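Long-range contact in guanylate kinase (Stenotrophomonas maltophilia, PDB 6WCT), which transfers a phosphate group from ATP to GMP, giving ADP and GDP, and is probably essential for recycling GMP and, indirectly, cGMP: residues A[23-33]-A[131-141]. Numbering follows the deposited sequence.
Sequences TLYIVAAPSGA and VPGTVTVFILP. With 5GP (guanosine-5'-monophosphate), chain E; PO4 (phosphate ion), chain F.
Strands 24-28 and 135-140 run parallel at 14°, their axes 4.6 Å apart, and pair Y25 with V135 through A28 with F138 as neighbours in the five-stranded parallel sheet of the P-loop kinase core. Five backbone hydrogen bonds alternate between them, from V135 N to L24 O (3.0 Å) up to I139 N to A28 O (2.8 Å). On the face of I26 and A28, the methyl CG2 of T134 lies 3.6 Å from I26 CG1, while CG2 of T136 packs alongside the same isoleucine; V127 of helix 121-130 covers this end. T134 OG1 donates a hydrogen bond to V131 O (2.9 Å), closing the type I turn from V131 to T134. With CG anti to the backbone N (chi1 -156°), the F138 ring leans over the end of strand 24-28: A28 O and A29 CA lie over one face, and P30 CD sits 3.8 Å from CE1. M173 of helix 159-173 packs on both P30 and F138. On the opposite face, that of Y25 and V27, the Y25 ring lies beside V135, its hydroxyl hydrogen-bonded to S202 OG, and V27 CG1 meets I139 CD1 at 3.7 Å. Beyond strand 24-28 the chain enters the P-loop, where A33 CB rests against the P141 ring. Successive loop residues hold the two bound groups: S31 OG donates a hydrogen bond to O2P of GMP, and G32 N one to O3 of the phosphate ion (3.0 Å).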
ATOM      1  N   THR A  23     -10.943   8.716   4.506  1.00 57.32           N
ATOM      2  CA  THR A  23      -9.619   8.847   3.916  1.00 52.34           C
ATOM      3  C   THR A  23      -9.688   9.546   2.561  1.00 52.36           C
ATOM      4  O   THR A  23     -10.596   9.308   1.756  1.00 51.66           O
ATOM      5  CB  THR A  23      -8.950   7.480   3.767  1.00 55.34           C
ATOM      6  OG1 THR A  23      -8.982   6.805   5.024  1.00 60.50           O
ATOM      7  CG2 THR A  23      -7.504   7.625   3.302  1.00 56.39           C
ATOM      8  N   LEU A  24      -8.708  10.407   2.319  1.00 48.47           N
ATOM      9  CA  LEU A  24      -8.597  11.176   1.093  1.00 45.41           C
ATOM     10  C   LEU A  24      -7.563  10.529   0.185  1.00 44.46           C
ATOM     11  O   LEU A  24      -6.439  10.249   0.615  1.00 47.41           O
ATOM     12  CB  LEU A  24      -8.218  12.623   1.402  1.00 45.65           C
ATOM     13  CG  LEU A  24      -8.302  13.642   0.270  1.00 53.55           C
ATOM     14  CD1 LEU A  24      -9.696  13.598  -0.394  1.00 46.14           C
ATOM     15  CD2 LEU A  24      -8.026  15.035   0.825  1.00 41.90           C
ATOM     16  N   TYR A  25      -7.965  10.249  -1.041  1.00 42.97           N
ATOM     17  CA  TYR A  25      -7.134   9.614  -2.057  1.00 41.61           C
ATOM     18  C   TYR A  25      -6.902  10.586  -3.197  1.00 38.78           C
ATOM     19  O   TYR A  25      -7.810  11.337  -3.566  1.00 41.11           O
ATOM     20  CB  TYR A  25      -7.804   8.347  -2.599  1.00 34.03           C
ATOM     21  CG  TYR A  25      -8.014   7.292  -1.547  1.00 42.38           C
ATOM     22  CD1 TYR A  25      -7.007   6.386  -1.237  1.00 39.33           C
ATOM     23  CD2 TYR A  25      -9.190   7.238  -0.815  1.00 40.42           C
ATOM     24  CE1 TYR A  25      -7.188   5.419  -0.272  1.00 44.18           C
ATOM     25  CE2 TYR A  25      -9.374   6.279   0.165  1.00 46.15           C
ATOM     26  CZ  TYR A  25      -8.369   5.371   0.428  1.00 46.55           C
ATOM     27  OH  TYR A  25      -8.531   4.417   1.410  1.00 54.99           O
ATOM     28  N   ILE A  26      -5.678  10.602  -3.730  1.00 34.36           N
ATOM     29  CA  ILE A  26      -5.373  11.359  -4.937  1.00 31.50           C
ATOM     30  C   ILE A  26      -4.812  10.397  -5.968  1.00 31.78           C
ATOM     31  O   ILE A  26      -3.879   9.645  -5.669  1.00 30.85           O
ATOM     32  CB  ILE A  26      -4.370  12.502  -4.688  1.00 32.17           C
ATOM     33  CG1 ILE A  26      -4.905  13.482  -3.655  1.00 35.51           C
ATOM     34  CG2 ILE A  26      -4.088  13.248  -5.994  1.00 28.55           C
ATOM     35  CD1 ILE A  26      -3.979  14.664  -3.427  1.00 42.82           C
ATOM     36  N   VAL A  27      -5.377  10.420  -7.171  1.00 31.05           N
ATOM     37  CA  VAL A  27      -4.831   9.681  -8.307  1.00 36.01           C
ATOM     38  C   VAL A  27      -4.524  10.713  -9.389  1.00 33.79           C
ATOM     39  O   VAL A  27      -5.435  11.380  -9.898  1.00 32.67           O
ATOM     40  CB  VAL A  27      -5.788   8.603  -8.844  1.00 34.11           C
ATOM     41  CG1 VAL A  27      -5.143   7.903 -10.029  1.00 33.06           C
ATOM     42  CG2 VAL A  27      -6.180   7.622  -7.768  1.00 33.03           C
ATOM     43  N   ALA A  28      -3.244  10.847  -9.734  1.00 35.56           N
ATOM     44  CA  ALA A  28      -2.812  11.802 -10.733  1.00 32.01           C
ATOM     45  C   ALA A  28      -2.221  11.075 -11.929  1.00 35.41           C
ATOM     46  O   ALA A  28      -1.654   9.987 -11.803  1.00 35.11           O
ATOM     47  CB  ALA A  28      -1.767  12.740 -10.183  1.00 27.91           C
ATOM     48  N   ALA A  29      -2.306  11.720 -13.069  1.00 29.44           N
ATOM     49  CA  ALA A  29      -1.815  11.186 -14.329  1.00 37.11           C
ATOM     50  C   ALA A  29      -1.981  12.266 -15.378  1.00 40.37           C
ATOM     51  O   ALA A  29      -2.964  13.017 -15.325  1.00 46.52           O
ATOM     52  CB  ALA A  29      -2.597   9.938 -14.741  1.00 27.28           C
ATOM     53  N   PRO A  30      -1.092  12.361 -16.360  1.00 36.63           N
ATOM     54  CA  PRO A  30      -1.396  13.222 -17.502  1.00 41.61           C
ATOM     55  C   PRO A  30      -2.634  12.680 -18.192  1.00 43.81           C
ATOM     56  O   PRO A  30      -2.869  11.470 -18.213  1.00 38.15           O
ATOM     57  CB  PRO A  30      -0.151  13.098 -18.385  1.00 39.68           C
ATOM     58  CG  PRO A  30       0.413  11.723 -18.046  1.00 40.10           C
ATOM     59  CD  PRO A  30       0.132  11.563 -16.560  1.00 34.31           C
ATOM     60  N   SER A  31      -3.413  13.582 -18.781  1.00 52.67           N
ATOM     61  CA  SER A  31      -4.555  13.154 -19.578  1.00 51.71           C
ATOM     62  C   SER A  31      -4.082  12.254 -20.711  1.00 51.16           C
ATOM     63  O   SER A  31      -2.992  12.441 -21.261  1.00 45.38           O
ATOM     64  CB  SER A  31      -5.312  14.360 -20.123  1.00 52.99           C
ATOM     65  OG  SER A  31      -6.026  15.011 -19.084  1.00 55.28           O
ATOM     66  N   GLY A  32      -4.897  11.252 -21.034  1.00 47.49           N
ATOM     67  CA  GLY A  32      -4.544  10.291 -22.055  1.00 52.06           C
ATOM     68  C   GLY A  32      -3.703   9.126 -21.574  1.00 55.40           C
ATOM     69  O   GLY A  32      -3.319   8.283 -22.394  1.00 56.45           O
ATOM     70  N   ALA A  33      -3.412   9.043 -20.271  1.00 47.58           N
ATOM     71  CA  ALA A  33      -2.754   7.877 -19.694  1.00 47.79           C
ATOM     72  C   ALA A  33      -3.756   6.810 -19.266  1.00 48.12           C
ATOM     73  O   ALA A  33      -3.347   5.693 -18.929  1.00 47.04           O
ATOM     74  CB  ALA A  33      -1.887   8.280 -18.489  1.00 43.51           C
ATOM     75  N   VAL A 131      -4.424  18.055   4.260  1.00 54.19           N
ATOM     76  CA  VAL A 131      -4.741  16.775   4.892  1.00 54.02           C
ATOM     77  C   VAL A 131      -3.482  15.912   4.900  1.00 68.39           C
ATOM     78  O   VAL A 131      -3.071  15.398   3.846  1.00 62.60           O
ATOM     79  CB  VAL A 131      -5.902  16.067   4.178  1.00 62.47           C
ATOM     80  CG1 VAL A 131      -6.191  14.732   4.844  1.00 59.58           C
ATOM     81  CG2 VAL A 131      -7.149  16.967   4.151  1.00 52.50           C
ATOM     82  N   PRO A 132      -2.893  15.664   6.069  1.00 68.50           N
ATOM     83  CA  PRO A 132      -1.590  14.974   6.100  1.00 62.94           C
ATOM     84  C   PRO A 132      -1.615  13.580   5.498  1.00 71.74           C
ATOM     85  O   PRO A 132      -0.766  13.253   4.653  1.00 65.17           O
ATOM     86  CB  PRO A 132      -1.241  14.951   7.597  1.00 69.61           C
ATOM     87  CG  PRO A 132      -2.019  16.063   8.205  1.00 65.33           C
ATOM     88  CD  PRO A 132      -3.291  16.179   7.390  1.00 66.84           C
ATOM     89  N   GLY A 133      -2.547  12.734   5.932  1.00 66.43           N
ATOM     90  CA  GLY A 133      -2.472  11.325   5.600  1.00 57.74           C
ATOM     91  C   GLY A 133      -3.073  10.942   4.264  1.00 55.83           C
ATOM     92  O   GLY A 133      -3.488   9.795   4.082  1.00 63.74           O
ATOM     93  N   THR A 134      -3.138  11.891   3.332  1.00 49.24           N
ATOM     94  CA  THR A 134      -3.683  11.609   2.010  1.00 50.84           C
ATOM     95  C   THR A 134      -2.864  10.518   1.329  1.00 38.32           C
ATOM     96  O   THR A 134      -1.640  10.508   1.398  1.00 48.47           O
ATOM     97  CB  THR A 134      -3.687  12.880   1.156  1.00 48.89           C
ATOM     98  OG1 THR A 134      -4.512  13.879   1.775  1.00 63.16           O
ATOM     99  CG2 THR A 134      -4.230  12.610  -0.199  1.00 36.79           C
ATOM    100  N   VAL A 135      -3.545   9.586   0.675  1.00 50.70           N
ATOM    101  CA  VAL A 135      -2.890   8.515  -0.067  1.00 35.82           C
ATOM    102  C   VAL A 135      -2.828   8.957  -1.525  1.00 33.41           C
ATOM    103  O   VAL A 135      -3.868   9.146  -2.159  1.00 32.21           O
ATOM    104  CB  VAL A 135      -3.652   7.187   0.079  1.00 41.18           C
ATOM    105  CG1 VAL A 135      -3.042   6.094  -0.838  1.00 38.59           C
ATOM    106  CG2 VAL A 135      -3.635   6.733   1.516  1.00 43.03           C
ATOM    107  N   THR A 136      -1.618   9.099  -2.077  1.00 31.34           N
ATOM    108  CA  THR A 136      -1.454   9.683  -3.411  1.00 34.16           C
ATOM    109  C   THR A 136      -0.807   8.680  -4.364  1.00 30.16           C
ATOM    110  O   THR A 136       0.167   8.018  -4.003  1.00 36.64           O
ATOM    111  CB  THR A 136      -0.638  10.980  -3.348  1.00 35.32           C
ATOM    112  OG1 THR A 136       0.690  10.677  -2.940  1.00 36.08           O
ATOM    113  CG2 THR A 136      -1.248  11.988  -2.311  1.00 32.74           C
ATOM    114  N   VAL A 137      -1.366   8.567  -5.572  1.00 28.57           N
ATOM    115  CA  VAL A 137      -0.954   7.591  -6.578  1.00 30.04           C
ATOM    116  C   VAL A 137      -0.714   8.303  -7.905  1.00 36.99           C
ATOM    117  O   VAL A 137      -1.537   9.117  -8.332  1.00 28.82           O
ATOM    118  CB  VAL A 137      -2.023   6.496  -6.778  1.00 29.93           C
ATOM    119  CG1 VAL A 137      -1.528   5.438  -7.796  1.00 25.40           C
ATOM    120  CG2 VAL A 137      -2.463   5.877  -5.430  1.00 31.96           C
ATOM    121  N   PHE A 138       0.374   7.960  -8.595  1.00 32.97           N
ATOM    122  CA  PHE A 138       0.609   8.503  -9.927  1.00 29.23           C
ATOM    123  C   PHE A 138       0.547   7.382 -10.952  1.00 29.81           C
ATOM    124  O   PHE A 138       1.113   6.304 -10.745  1.00 37.79           O
ATOM    125  CB  PHE A 138       1.965   9.220 -10.054  1.00 28.14           C
ATOM    126  CG  PHE A 138       1.985  10.247 -11.166  1.00 32.55           C
ATOM    127  CD1 PHE A 138       2.248   9.876 -12.469  1.00 35.20           C
ATOM    128  CD2 PHE A 138       1.708  11.579 -10.902  1.00 35.10           C
ATOM    129  CE1 PHE A 138       2.238  10.817 -13.485  1.00 37.91           C
ATOM    130  CE2 PHE A 138       1.702  12.523 -11.911  1.00 39.04           C
ATOM    131  CZ  PHE A 138       1.965  12.141 -13.205  1.00 38.37           C
ATOM    132  N   ILE A 139      -0.144   7.635 -12.059  1.00 26.61           N
ATOM    133  CA  ILE A 139      -0.297   6.632 -13.113  1.00 32.63           C
ATOM    134  C   ILE A 139       0.470   7.125 -14.324  1.00 33.85           C
ATOM    135  O   ILE A 139       0.250   8.247 -14.801  1.00 32.20           O
ATOM    136  CB  ILE A 139      -1.774   6.343 -13.426  1.00 30.45           C
ATOM    137  CG1 ILE A 139      -2.455   5.794 -12.157  1.00 32.89           C
ATOM    138  CG2 ILE A 139      -1.897   5.371 -14.586  1.00 33.03           C
ATOM    139  CD1 ILE A 139      -3.890   5.342 -12.328  1.00 33.56           C
ATOM    140  N   LEU A 140       1.400   6.301 -14.789  1.00 31.59           N
ATOM    141  CA  LEU A 140       2.242   6.586 -15.927  1.00 32.13           C
ATOM    142  C   LEU A 140       1.760   5.794 -17.129  1.00 42.51           C
ATOM    143  O   LEU A 140       1.281   4.665 -16.975  1.00 35.89           O
ATOM    144  CB  LEU A 140       3.709   6.224 -15.654  1.00 31.46           C
ATOM    145  CG  LEU A 140       4.473   7.046 -14.601  1.00 35.15           C
ATOM    146  CD1 LEU A 140       5.915   6.544 -14.477  1.00 30.31           C
ATOM    147  CD2 LEU A 140       4.444   8.526 -14.948  1.00 28.78           C
ATOM    148  N   PRO A 141       1.845   6.404 -18.308  1.00 39.24           N
ATOM    149  CA  PRO A 141       1.588   5.677 -19.542  1.00 42.72           C
ATOM    150  C   PRO A 141       2.733   4.727 -19.842  1.00 39.37           C
ATOM    151  O   PRO A 141       3.861   4.934 -19.375  1.00 45.17           O
ATOM    152  CB  PRO A 141       1.492   6.796 -20.597  1.00 38.78           C
ATOM    153  CG  PRO A 141       2.362   7.871 -20.052  1.00 42.00           C
ATOM    154  CD  PRO A 141       2.146   7.825 -18.556  1.00 37.02           C
TER
HETATM  155  P   5GP E 301      -7.546  17.914 -18.572  1.00 45.26           P
HETATM  156  O1P 5GP E 301      -8.908  17.329 -18.294  1.00 47.58           O
HETATM  157  O2P 5GP E 301      -6.816  17.317 -19.775  1.00 42.03           O
HETATM  158  O3P 5GP E 301      -7.517  19.419 -18.675  1.00 37.46           O
HETATM  159  O5' 5GP E 301      -6.651  17.637 -17.306  1.00 45.44           O
HETATM  160  C5' 5GP E 301      -5.470  18.381 -17.083  1.00 35.42           C
HETATM  161  C4' 5GP E 301      -4.937  18.099 -15.712  1.00 37.04           C
HETATM  162  O4' 5GP E 301      -5.735  18.821 -14.738  1.00 34.54           O
HETATM  163  C3' 5GP E 301      -5.003  16.616 -15.298  1.00 39.14           C
HETATM  164  O3' 5GP E 301      -3.803  16.240 -14.636  1.00 41.08           O
HETATM  165  C2' 5GP E 301      -6.128  16.594 -14.273  1.00 34.27           C
HETATM  166  O2' 5GP E 301      -6.030  15.571 -13.307  1.00 35.85           O
HETATM  167  C1' 5GP E 301      -5.978  17.970 -13.653  1.00 33.24           C
HETATM  168  N9  5GP E 301      -7.157  18.419 -12.931  1.00 40.19           N
HETATM  169  C8  5GP E 301      -8.443  17.987 -13.125  1.00 42.51           C
HETATM  170  N7  5GP E 301      -9.270  18.404 -12.205  1.00 41.96           N
HETATM  171  C5  5GP E 301      -8.484  19.171 -11.361  1.00 40.98           C
HETATM  172  C6  5GP E 301      -8.802  19.837 -10.164  1.00 41.09           C
HETATM  173  O6  5GP E 301      -9.902  19.867  -9.615  1.00 42.84           O
HETATM  174  N1  5GP E 301      -7.701  20.454  -9.596  1.00 43.21           N
HETATM  175  C2  5GP E 301      -6.431  20.431 -10.118  1.00 48.14           C
HETATM  176  N2  5GP E 301      -5.472  21.058  -9.425  1.00 42.17           N
HETATM  177  N3  5GP E 301      -6.121  19.806 -11.250  1.00 40.25           N
HETATM  178  C4  5GP E 301      -7.181  19.199 -11.809  1.00 38.75           C
HETATM  179  P   PO4 F 302      -7.993   9.978 -19.091  1.00 60.40           P
HETATM  180  O1  PO4 F 302      -7.769   9.930 -17.597  1.00 60.27           O
HETATM  181  O2  PO4 F 302      -9.229   9.176 -19.394  1.00 65.99           O
HETATM  182  O3  PO4 F 302      -6.845   9.351 -19.857  1.00 54.93           O
HETATM  183  O4  PO4 F 302      -8.165  11.424 -19.500  1.00 61.35           O
HETATM  184  O   HOH W   1      -6.636  10.897   4.128  1.00 46.63           O